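Local coordinates for putative methyltransferase protein (Bacteroides fragilis, PDB 5BP9) that probably transfers methyl groups from S-adenosylmethionine, and is captured here with the demethylated cofactor product S-adenosyl-L-homocysteine bound, at residues A53-D56 with F57-Q61; S132-S135 with V136-M139; R230-K234 with D235-D239. All blocks are in the same frame, centred on the assembly; numbering follows the deposited sequence. Where two conformers were deposited one is given.

Interaction 1: A53-D56 with F57-Q61; sequences AIAD and FYHRQ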
ATOM      1  N   ALA A  53      -0.086 -12.903  11.368  1.00 12.85           N
ATOM      2  CA  ALA A  53      -0.089 -12.000  12.530  1.00 13.21           C
ATOM      3  C   ALA A  53      -1.450 -11.371  12.768  1.00 15.70           C
ATOM      4  O   ALA A  53      -1.974 -11.367  13.910  1.00 15.22           O
ATOM      5  CB  ALA A  53       0.941 -10.918  12.363  1.00 13.59           C
ATOM      6  N   ILE A  54      -2.025 -10.872  11.676  1.00 13.44           N
ATOM      7  CA  ILE A  54      -3.351 -10.255  11.665  1.00 15.60           C
ATOM      8  C   ILE A  54      -4.399 -11.266  12.123  1.00 14.42           C
ATOM      9  O   ILE A  54      -5.269 -10.917  12.945  1.00 16.80           O
ATOM     10  CB  ILE A  54      -3.674  -9.672  10.240  1.00 18.33           C
ATOM     11  CG1 ILE A  54      -2.846  -8.401  10.019  1.00 16.96           C
ATOM     12  CG2 ILE A  54      -5.176  -9.377  10.036  1.00 19.90           C
ATOM     13  CD1 ILE A  54      -2.802  -7.907   8.579  1.00 19.28           C
ATOM     14  N   ALA A  55      -4.335 -12.490  11.602  1.00 14.91           N
ATOM     15  CA  ALA A  55      -5.298 -13.541  11.981  1.00 14.54           C
ATOM     16  C   ALA A  55      -5.176 -13.947  13.446  1.00 15.56           C
ATOM     17  O   ALA A  55      -6.198 -14.082  14.143  1.00 19.38           O
ATOM     18  CB  ALA A  55      -5.162 -14.735  11.052  1.00 19.44           C
ATOM     19  N   ASP A  56      -3.955 -14.070  13.955  1.00 16.70           N
ATOM     20  CA  ASP A  56      -3.783 -14.343  15.387  1.00 19.04           C
ATOM     21  C   ASP A  56      -4.438 -13.273  16.245  1.00 20.45           C
ATOM     22  O   ASP A  56      -5.170 -13.585  17.202  1.00 22.58           O
ATOM     23  CB  ASP A  56      -2.306 -14.437  15.751  1.00 19.04           C
ATOM     24  CG  ASP A  56      -1.828 -15.825  15.929  1.00 25.70           C
ATOM     25  OD1 ASP A  56      -2.580 -16.799  15.667  1.00 28.66           O
ATOM     26  OD2 ASP A  56      -0.650 -15.930  16.333  1.00 24.71           O
ATOM     27  N   PHE A  57      -4.181 -12.013  15.912  1.00 17.60           N
ATOM     28  CA  PHE A  57      -4.718 -10.909  16.686  1.00 20.99           C
ATOM     29  C   PHE A  57      -6.246 -10.839  16.588  1.00 22.64           C
ATOM     30  O   PHE A  57      -6.941 -10.573  17.585  1.00 24.05           O
ATOM     31  CB  PHE A  57      -4.116  -9.580  16.238  1.00 23.81           C
ATOM     32  CG  PHE A  57      -4.419  -8.441  17.172  1.00 29.95           C
ATOM     33  CD1 PHE A  57      -3.676  -8.265  18.333  1.00 29.19           C
ATOM     34  CD2 PHE A  57      -5.459  -7.558  16.902  1.00 30.95           C
ATOM     35  CE1 PHE A  57      -3.955  -7.226  19.201  1.00 35.95           C
ATOM     36  CE2 PHE A  57      -5.737  -6.516  17.766  1.00 33.45           C
ATOM     37  CZ  PHE A  57      -4.983  -6.349  18.916  1.00 42.18           C
ATOM     38  N   TYR A  58      -6.778 -11.076  15.396  1.00 18.29           N
ATOM     39  CA  TYR A  58      -8.216 -11.039  15.224  1.00 20.28           C
ATOM     40  C   TYR A  58      -8.892 -12.165  16.029  1.00 20.79           C
ATOM     41  O   TYR A  58      -9.897 -11.936  16.717  1.00 24.88           O
ATOM     42  CB  TYR A  58      -8.611 -11.152  13.738  1.00 22.46           C
ATOM     43  CG  TYR A  58     -10.121 -11.222  13.627  1.00 19.67           C
ATOM     44  CD1 TYR A  58     -10.894 -10.084  13.861  1.00 25.32           C
ATOM     45  CD2 TYR A  58     -10.754 -12.414  13.402  1.00 21.79           C
ATOM     46  CE1 TYR A  58     -12.278 -10.141  13.834  1.00 25.34           C
ATOM     47  CE2 TYR A  58     -12.151 -12.496  13.373  1.00 27.29           C
ATOM     48  CZ  TYR A  58     -12.892 -11.363  13.579  1.00 22.85           C
ATOM     49  OH  TYR A  58     -14.254 -11.435  13.547  1.00 28.40           O
ATOM     50  N   HIS A  59      -8.376 -13.380  15.905  1.00 20.71           N
ATOM     51  CA  HIS A  59      -9.019 -14.529  16.543  1.00 24.55           C
ATOM     52  C   HIS A  59      -8.755 -14.564  18.046  1.00 28.32           C
ATOM     53  O   HIS A  59      -9.642 -14.978  18.796  1.00 31.15           O
ATOM     54  CB  HIS A  59      -8.607 -15.839  15.866  1.00 26.17           C
ATOM     55  CG  HIS A  59      -9.108 -15.983  14.460  1.00 30.00           C
ATOM     56  ND1 HIS A  59     -10.446 -16.141  14.159  1.00 34.70           N
ATOM     57  CD2 HIS A  59      -8.449 -16.035  13.276  1.00 33.11           C
ATOM     58  CE1 HIS A  59     -10.591 -16.249  12.849  1.00 29.15           C
ATOM     59  NE2 HIS A  59      -9.393 -16.180  12.289  1.00 29.43           N
ATOM     60  N   ARG A  60      -7.565 -14.130  18.477  1.00 27.39           N
ATOM     61  CA  ARG A  60      -7.124 -14.303  19.877  1.00 28.42           C
ATOM     62  C   ARG A  60      -6.804 -13.034  20.675  1.00 32.11           C
ATOM     63  O   ARG A  60      -6.538 -13.122  21.885  1.00 37.92           O
ATOM     64  CB  ARG A  60      -5.959 -15.305  19.910  1.00 38.16           C
ATOM     65  CG  ARG A  60      -6.411 -16.716  19.522  1.00 44.24           C
ATOM     66  CD  ARG A  60      -5.291 -17.654  19.108  1.00 68.39           C
ATOM     67  NE  ARG A  60      -4.890 -17.524  17.696  1.00 55.47           N
ATOM     68  CZ  ARG A  60      -5.541 -18.028  16.641  1.00 54.60           C
ATOM     69  NH1 ARG A  60      -6.689 -18.691  16.778  1.00111.60           N
ATOM     70  NH2 ARG A  60      -5.048 -17.843  15.413  1.00 38.88           N
ATOM     71  N   GLN A  61      -6.849 -11.867  20.024  1.00 24.63           N
ATOM     72  CA  GLN A  61      -6.531 -10.569  20.648  1.00 27.61           C
ATOM     73  C   GLN A  61      -5.125 -10.518  21.273  1.00 36.74           C
ATOM     74  O   GLN A  61      -4.840  -9.658  22.109  1.00 37.61           O
ATOM     75  CB  GLN A  61      -7.630 -10.194  21.657  1.00 31.09           C
ATOM     76  CG  GLN A  61      -9.019 -10.154  21.035  1.00 34.95           C
ATOM     77  CD  GLN A  61      -9.640 -11.540  20.822  1.00 37.66           C
ATOM     78  OE1 GLN A  61      -9.728 -12.337  21.756  1.00 47.90           O
ATOM     79  NE2 GLN A  61     -10.060 -11.836  19.596  1.00 59.96           N
TER
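Phe57 joins the preceding turn through its backbone N, which donates to Ala53 O at 3.0 Å, while its CB rests against the same oxygen. CG lies anti to the backbone N (chi1 -168°), and this carries the ring off the turn to meet Phe84. Tyr58 repeats the pattern one residue on: its N bonds to Ile54 O at 2.9 Å and its CB touches that carbonyl oxygen, but its ring runs on to helix 133-142. His59 N donates to Ala55 O, and the imidazole passes obliquely by that oxygen, His59 CD2 3.1 Å from Ala55 O. One face of the imidazole takes Tyr58 CD2 over its centre, and its NE2 is hydrogen-bonded to Glu137. Arg60 comes next. Besides N to Asp56 O, it grips one carboxylate oxygen twice: Arg60 NH2 lies 2.7 Å and Arg60 NE 3.2 Å from Asp56 OD1. A bend at chi3 (-84°) brings the guanidinium back to Asp56, edge-on to OD1 but with its plane 85° from that of the carboxylate. NH2 arrives almost in line with the C-O bond, whereas NE comes from above the carboxylate. Asp56 OD2 is hydrogen-bonded to Tyr233 OH and salt-bridged to Lys234 NZ. Gln61 then turns to positive phi, its N bonded to Phe57 O. These are the C-terminal turns of helix 49-60, with an i to i+4 Asp-Arg salt bridge along its flank.

Interaction 2: S132-S135 with V136-M139; sequences SPLS and VEVM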
ATOM      1  N   SER A 132      -2.739 -11.357   0.353  1.00 11.32           N
ATOM      2  CA  SER A 132      -2.611 -12.183   1.562  1.00 11.66           C
ATOM      3  C   SER A 132      -3.931 -12.918   1.835  1.00 12.26           C
ATOM      4  O   SER A 132      -4.939 -12.256   2.106  1.00 12.47           O
ATOM      5  CB  SER A 132      -2.267 -11.321   2.769  1.00 13.22           C
ATOM      6  OG  SER A 132      -2.512 -12.016   3.983  1.00 14.49           O
ATOM      7  N   PRO A 133      -3.916 -14.265   1.854  1.00 13.27           N
ATOM      8  CA  PRO A 133      -5.201 -14.949   2.067  1.00 13.02           C
ATOM      9  C   PRO A 133      -5.743 -14.769   3.468  1.00 13.09           C
ATOM     10  O   PRO A 133      -6.965 -14.624   3.647  1.00 14.77           O
ATOM     11  CB  PRO A 133      -4.885 -16.416   1.781  1.00 14.41           C
ATOM     12  CG  PRO A 133      -3.418 -16.528   2.012  1.00 16.79           C
ATOM     13  CD  PRO A 133      -2.832 -15.218   1.595  1.00 14.07           C
ATOM     14  N   LEU A 134      -4.863 -14.746   4.459  1.00 13.57           N
ATOM     15  CA  LEU A 134      -5.286 -14.611   5.839  1.00 12.76           C
ATOM     16  C   LEU A 134      -5.775 -13.184   6.144  1.00 14.81           C
ATOM     17  O   LEU A 134      -6.676 -12.993   6.976  1.00 16.67           O
ATOM     18  CB  LEU A 134      -4.168 -15.059   6.791  1.00 15.05           C
ATOM     19  CG  LEU A 134      -3.890 -16.564   6.787  1.00 18.27           C
ATOM     20  CD1 LEU A 134      -2.560 -16.907   7.434  1.00 23.90           C
ATOM     21  CD2 LEU A 134      -5.036 -17.307   7.456  1.00 25.41           C
ATOM     22  N   SER A 135      -5.205 -12.178   5.470  1.00 12.80           N
ATOM     23  CA  SER A 135      -5.690 -10.813   5.596  1.00 12.79           C
ATOM     24  C   SER A 135      -7.102 -10.692   5.048  1.00 11.69           C
ATOM     25  O   SER A 135      -7.957 -10.082   5.685  1.00 14.01           O
ATOM     26  CB  SER A 135      -4.755  -9.834   4.906  1.00 14.07           C
ATOM     27  OG  SER A 135      -3.457  -9.853   5.494  1.00 15.37           O
ATOM     28  N   VAL A 136      -7.345 -11.286   3.887  1.00 12.04           N
ATOM     29  CA  VAL A 136      -8.686 -11.279   3.299  1.00 12.26           C
ATOM     30  C   VAL A 136      -9.704 -12.000   4.193  1.00 13.19           C
ATOM     31  O   VAL A 136     -10.837 -11.490   4.375  1.00 14.38           O
ATOM     32  CB  VAL A 136      -8.655 -11.805   1.849  1.00 11.80           C
ATOM     33  CG1 VAL A 136     -10.057 -12.036   1.290  1.00 14.97           C
ATOM     34  CG2 VAL A 136      -7.845 -10.859   0.958  1.00 13.01           C
ATOM     35  N   GLU A 137      -9.290 -13.122   4.803  1.00 13.44           N
ATOM     36  CA  GLU A 137     -10.129 -13.839   5.788  1.00 15.86           C
ATOM     37  C   GLU A 137     -10.580 -12.901   6.876  1.00 15.57           C
ATOM     38  O   GLU A 137     -11.761 -12.806   7.173  1.00 17.64           O
ATOM     39  CB  GLU A 137      -9.346 -14.999   6.459  1.00 18.10           C
ATOM     40  CG  GLU A 137      -9.892 -15.520   7.800  1.00 21.50           C
ATOM     41  CD  GLU A 137      -9.098 -16.696   8.356  1.00 19.32           C
ATOM     42  OE1 GLU A 137      -8.791 -16.659   9.574  1.00 27.20           O
ATOM     43  OE2 GLU A 137      -8.790 -17.624   7.560  1.00 26.67           O
ATOM     44  N   VAL A 138      -9.616 -12.230   7.488  1.00 14.68           N
ATOM     45  CA  VAL A 138      -9.888 -11.315   8.581  1.00 15.13           C
ATOM     46  C   VAL A 138     -10.787 -10.173   8.161  1.00 16.87           C
ATOM     47  O   VAL A 138     -11.737  -9.857   8.875  1.00 17.14           O
ATOM     48  CB  VAL A 138      -8.582 -10.822   9.245  1.00 16.70           C
ATOM     49  CG1 VAL A 138      -8.806  -9.635  10.200  1.00 18.83           C
ATOM     50  CG2 VAL A 138      -7.929 -11.994   9.973  1.00 20.95           C
HETATM   51  N   MSE A 139     -10.499  -9.554   7.020  1.00 14.65           N
HETATM   52  CA  MSE A 139     -11.359  -8.504   6.508  1.00 14.59           C
HETATM   53  C   MSE A 139     -12.796  -8.961   6.421  1.00 15.23           C
HETATM   54  O   MSE A 139     -13.706  -8.221   6.827  1.00 15.37           O
HETATM   55  CB  MSE A 139     -10.936  -7.989   5.118  1.00 13.51           C
HETATM   56  CG  MSE A 139      -9.666  -7.171   5.262  1.00 14.67           C
HETATM   57 SE   MSE A 139      -9.366  -6.093   3.659  1.00 16.66          SE
HETATM   58  CE  MSE A 139      -8.204  -7.400   2.801  1.00 17.14           C
TER
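Ser132 and Val136 meet where helix 133-142 begins: Val136 N donates to Ser132 O at 3.1 Å, and Val136 CG2 sits 3.4 Å from the same oxygen. Three further backbone bonds wind the first turns, Glu137 N to Pro133 O, Val138 N to Leu134 O and Met139 N to Ser135 O, the last at 2.9 Å. Capping is a second kind of interaction. Ser132 is the N-cap, and its OG accepts from Ser135 N at 3.1 Å. The two hydroxyls also lie close, with Ser135 OG 2.8 Å from Ser132 OG, and Ser132 OG has a further partner in the carboxylate of Asp48. Ser132 N is hydrogen-bonded to Asp130 OD1, from a residue that binds S-adenosyl-L-homocysteine, and the bound molecule touches Ser132 itself.

Side chains pressed against backbone oxygens make up the third kind. With Val138 CG1 anti to the backbone N (chi1 168°), Val138 CG2 is left beside that N and touches Leu134 O at 3.4 Å. In Met139, a selenomethionine, CG rests 3.4 Å from Ser135 O, and the bend at chi3 brings CE back near the same oxygen. Leu134 and Glu137 run side by side in the same direction, and Leu134 CD2 comes 3.8 Å from Glu137 OE2; OE1 is the oxygen hydrogen-bonded to His59.

Helix 133-142 is the crossover of the beta-alpha-beta unit formed with strands 125-130 and 147-149. Val136 and Met139 lie down on those two strands, while Ser135 and Val138 face helix 49-60, so the helix is held between the sheet and that helix.

Interaction 3: R230-K234 with D235-D239; sequences RMQYK and DIQGD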
ATOM      1  N   ARG A 230      11.652  -8.668   3.935  1.00 12.40           N
ATOM      2  CA  ARG A 230      11.119 -10.012   4.103  1.00 11.75           C
ATOM      3  C   ARG A 230      10.614 -10.087   5.537  1.00 12.02           C
ATOM      4  O   ARG A 230      11.225  -9.528   6.426  1.00 13.19           O
ATOM      5  CB  ARG A 230      12.161 -11.113   3.788  1.00 17.25           C
ATOM      6  CG  ARG A 230      13.358 -11.124   4.673  1.00 23.77           C
ATOM      7  CD  ARG A 230      14.404 -12.104   4.172  1.00 29.80           C
ATOM      8  NE  ARG A 230      15.596 -12.085   5.020  1.00 31.08           N
ATOM      9  CZ  ARG A 230      16.596 -11.196   4.949  1.00 30.75           C
ATOM     10  NH1 ARG A 230      16.589 -10.175   4.062  1.00 36.41           N
ATOM     11  NH2 ARG A 230      17.628 -11.328   5.789  1.00 27.52           N
HETATM   12  N   MSE A 231       9.500 -10.769   5.740  1.00 12.02           N
HETATM   13  CA  MSE A 231       8.854 -10.812   7.062  1.00 12.69           C
HETATM   14  C   MSE A 231       8.786 -12.209   7.587  1.00 11.79           C
HETATM   15  O   MSE A 231       8.793 -13.209   6.827  1.00 12.65           O
HETATM   16  CB  MSE A 231       7.460 -10.194   6.974  1.00 14.05           C
HETATM   17  CG  MSE A 231       7.562  -8.693   6.698  1.00 14.47           C
HETATM   18 SE   MSE A 231       5.761  -7.887   6.621  1.00 17.49          SE
HETATM   19  CE  MSE A 231       5.072  -8.769   5.006  1.00 18.60           C
ATOM     20  N   GLN A 232       8.794 -12.290   8.916  1.00 12.54           N
ATOM     21  CA  GLN A 232       8.667 -13.560   9.632  1.00 13.11           C
ATOM     22  C   GLN A 232       7.682 -13.380  10.788  1.00 12.90           C
ATOM     23  O   GLN A 232       7.741 -12.382  11.474  1.00 13.22           O
ATOM     24  CB  GLN A 232      10.024 -14.035  10.158  1.00 13.88           C
ATOM     25  CG  GLN A 232       9.927 -15.297  11.015  1.00 17.62           C
ATOM     26  CD  GLN A 232      11.214 -15.669  11.682  1.00 16.82           C
ATOM     27  OE1 GLN A 232      12.241 -15.038  11.491  1.00 23.20           O
ATOM     28  NE2 GLN A 232      11.155 -16.703  12.504  1.00 18.64           N
ATOM     29  N   TYR A 233       6.800 -14.359  10.983  1.00 13.71           N
ATOM     30  CA  TYR A 233       5.872 -14.371  12.120  1.00 13.41           C
ATOM     31  C   TYR A 233       5.857 -15.775  12.668  1.00 12.97           C
ATOM     32  O   TYR A 233       5.485 -16.700  11.953  1.00 14.49           O
ATOM     33  CB  TYR A 233       4.452 -13.957  11.702  1.00 12.77           C
ATOM     34  CG  TYR A 233       3.504 -13.939  12.883  1.00 12.94           C
ATOM     35  CD1 TYR A 233       3.629 -12.972  13.870  1.00 12.73           C
ATOM     36  CD2 TYR A 233       2.545 -14.936  13.052  1.00 14.19           C
ATOM     37  CE1 TYR A 233       2.789 -12.979  14.995  1.00 13.63           C
ATOM     38  CE2 TYR A 233       1.716 -14.959  14.178  1.00 14.73           C
ATOM     39  CZ  TYR A 233       1.832 -13.962  15.136  1.00 14.74           C
ATOM     40  OH  TYR A 233       1.063 -13.930  16.280  1.00 16.85           O
ATOM     41  N   LYS A 234       6.298 -15.944  13.931  1.00 13.75           N
ATOM     42  CA  LYS A 234       6.457 -17.282  14.515  1.00 15.92           C
ATOM     43  C   LYS A 234       7.372 -18.072  13.563  1.00 15.83           C
ATOM     44  O   LYS A 234       8.472 -17.596  13.297  1.00 20.08           O
ATOM     45  CB  LYS A 234       5.087 -17.915  14.812  1.00 17.04           C
ATOM     46  CG  LYS A 234       4.289 -17.104  15.825  1.00 16.99           C
ATOM     47  CD  LYS A 234       3.017 -17.814  16.210  1.00 19.49           C
ATOM     48  CE  LYS A 234       2.262 -17.103  17.312  1.00 24.91           C
ATOM     49  NZ  LYS A 234       0.968 -17.774  17.618  1.00 35.27           N
ATOM     50  N   ASP A 235       6.916 -19.205  13.019  1.00 14.20           N
ATOM     51  CA  ASP A 235       7.680 -20.019  12.077  1.00 17.11           C
ATOM     52  C   ASP A 235       7.160 -19.885  10.640  1.00 16.65           C
ATOM     53  O   ASP A 235       7.381 -20.766   9.793  1.00 17.94           O
ATOM     54  CB  ASP A 235       7.706 -21.485  12.524  1.00 20.96           C
ATOM     55  CG  ASP A 235       6.327 -22.136  12.559  1.00 29.04           C
ATOM     56  OD1 ASP A 235       5.306 -21.427  12.486  1.00 23.96           O
ATOM     57  OD2 ASP A 235       6.277 -23.380  12.690  1.00 38.39           O
ATOM     58  N   ILE A 236       6.452 -18.790  10.380  1.00 15.19           N
ATOM     59  CA  ILE A 236       5.999 -18.482   9.024  0.50 13.64           C
ATOM     60  C   ILE A 236       6.956 -17.478   8.389  1.00 14.42           C
ATOM     61  O   ILE A 236       7.108 -16.352   8.854  1.00 14.74           O
ATOM     62  CB  ILE A 236       4.570 -17.918   9.021  0.50 17.79           C
ATOM     63  CG1 ILE A 236       3.626 -18.945   9.659  0.50 18.09           C
ATOM     64  CG2 ILE A 236       4.109 -17.589   7.608  0.50 16.68           C
ATOM     65  CD1 ILE A 236       2.296 -18.378  10.003  0.50 28.20           C
ATOM     66  N   GLN A 237       7.621 -17.945   7.332  1.00 12.98           N
ATOM     67  CA  GLN A 237       8.586 -17.146   6.576  0.50 13.16           C
ATOM     68  C   GLN A 237       7.980 -16.657   5.253  1.00 10.93           C
ATOM     69  O   GLN A 237       7.538 -17.443   4.427  1.00 16.19           O
ATOM     70  CB  GLN A 237       9.862 -17.963   6.320  0.50 15.09           C
ATOM     71  CG  GLN A 237      11.010 -17.192   5.668  0.50 17.51           C
ATOM     72  CD  GLN A 237      11.703 -16.208   6.603  0.50 18.63           C
ATOM     73  OE1 GLN A 237      11.649 -16.351   7.825  0.50 17.73           O
ATOM     74  NE2 GLN A 237      12.367 -15.189   6.013  0.50 19.01           N
ATOM     75  N   GLY A 238       7.955 -15.338   5.073  1.00 10.62           N
ATOM     76  CA  GLY A 238       7.535 -14.765   3.802  1.00 13.45           C
ATOM     77  C   GLY A 238       8.691 -14.681   2.847  1.00 13.52           C
ATOM     78  O   GLY A 238       9.839 -14.544   3.255  1.00 15.62           O
ATOM     79  N   ASP A 239       8.374 -14.734   1.567  1.00 13.30           N
ATOM     80  CA  ASP A 239       9.360 -14.529   0.532  1.00 13.86           C
ATOM     81  C   ASP A 239       9.818 -13.073   0.539  1.00 12.35           C
ATOM     82  O   ASP A 239       9.012 -12.171   0.860  1.00 15.03           O
ATOM     83  CB  ASP A 239       8.787 -14.850  -0.843  1.00 17.38           C
ATOM     84  CG  ASP A 239       8.567 -16.322  -1.087  1.00 21.07           C
ATOM     85  OD1 ASP A 239       9.093 -17.168  -0.358  1.00 22.30           O
ATOM     86  OD2 ASP A 239       7.854 -16.608  -2.060  1.00 26.18           O
TER
HETATM   87  O   HOH W   1      14.664 -13.952   6.620  1.00 30.88           O
HETATM   88  O   HOH W   2       7.920 -11.448   3.365  1.00 13.05           O
HETATM   89  O   HOH W   3      13.626 -14.844   9.232  1.00 40.39           O
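Gln232 and Gln237 face each other as an antiparallel non-hydrogen-bonded pair, and the side chain of Gln232 can be traced across it. CB of Gln232 lies 3.7 Å from Gln237 OE1 in the conformer described, and CG is equally close to Ile236 O. With CG anti to the backbone N (chi1 175°), the extended chain carries the amide off that face toward the turn, its plane 57° from that of the Gln237 amide. At the tip the two ends find different partners. Gln232 NE2 donates to Lys234 O at 2.9 Å, nearly in line with the C=O bond, and so ties the strand to its own turn. OE1 accepts from a water that also donates to Gln237 OE1, joining two carbonyl oxygens that would not bond directly.

The neighbouring pair, Tyr233 and Ile236, exchanges two backbone bonds, Ile236 N to Tyr233 O at 2.8 Å and Tyr233 N to Ile236 O at 2.9 Å. The first closes a type II' beta turn with Lys234 and Asp235 at its corners; the second completes the hydrogen-bonded pair. Gly238 N adds a third bond, to Met231 O. Further along, a second water accepts from Arg230 NE (2.6 Å) and Gln237 NE2, bridging guanidinium and amide.

The two faces therefore differ in chemistry. In this conformer, waters join the Gln237 amide to Gln232 and Arg230. On the other face Tyr233 and Ile236 pack on Ala52, Tyr233 OH is hydrogen-bonded to Asp56, and Met231, a selenomethionine, touches the bound polyether, so the Met231 face helps line the polyether pocket, while the other carries bound water.

How the interactions relate
Helix 49-60, the element of interaction 1, stands between the other two, which do not touch each other. Interaction 2 is the buried one, lodged in the cofactor-binding sheet domain, and meets the helix mostly through aliphatic side chains, as where Ile54 CG2 packs on Val138 CG1, with a single polar link toward the surface. Interaction 3 lies in the separate antiparallel sheet and approaches the same helix by a hydrogen bond and a salt bridge, from Tyr233 and Lys234 to Asp56, as well as by Ala53 against the tyrosine ring. Interactions 1 and 3 are only partly buried. Their salt bridge and water links contrast with the N-cap and close packing of interaction 2, beside the S-adenosyl-L-homocysteine.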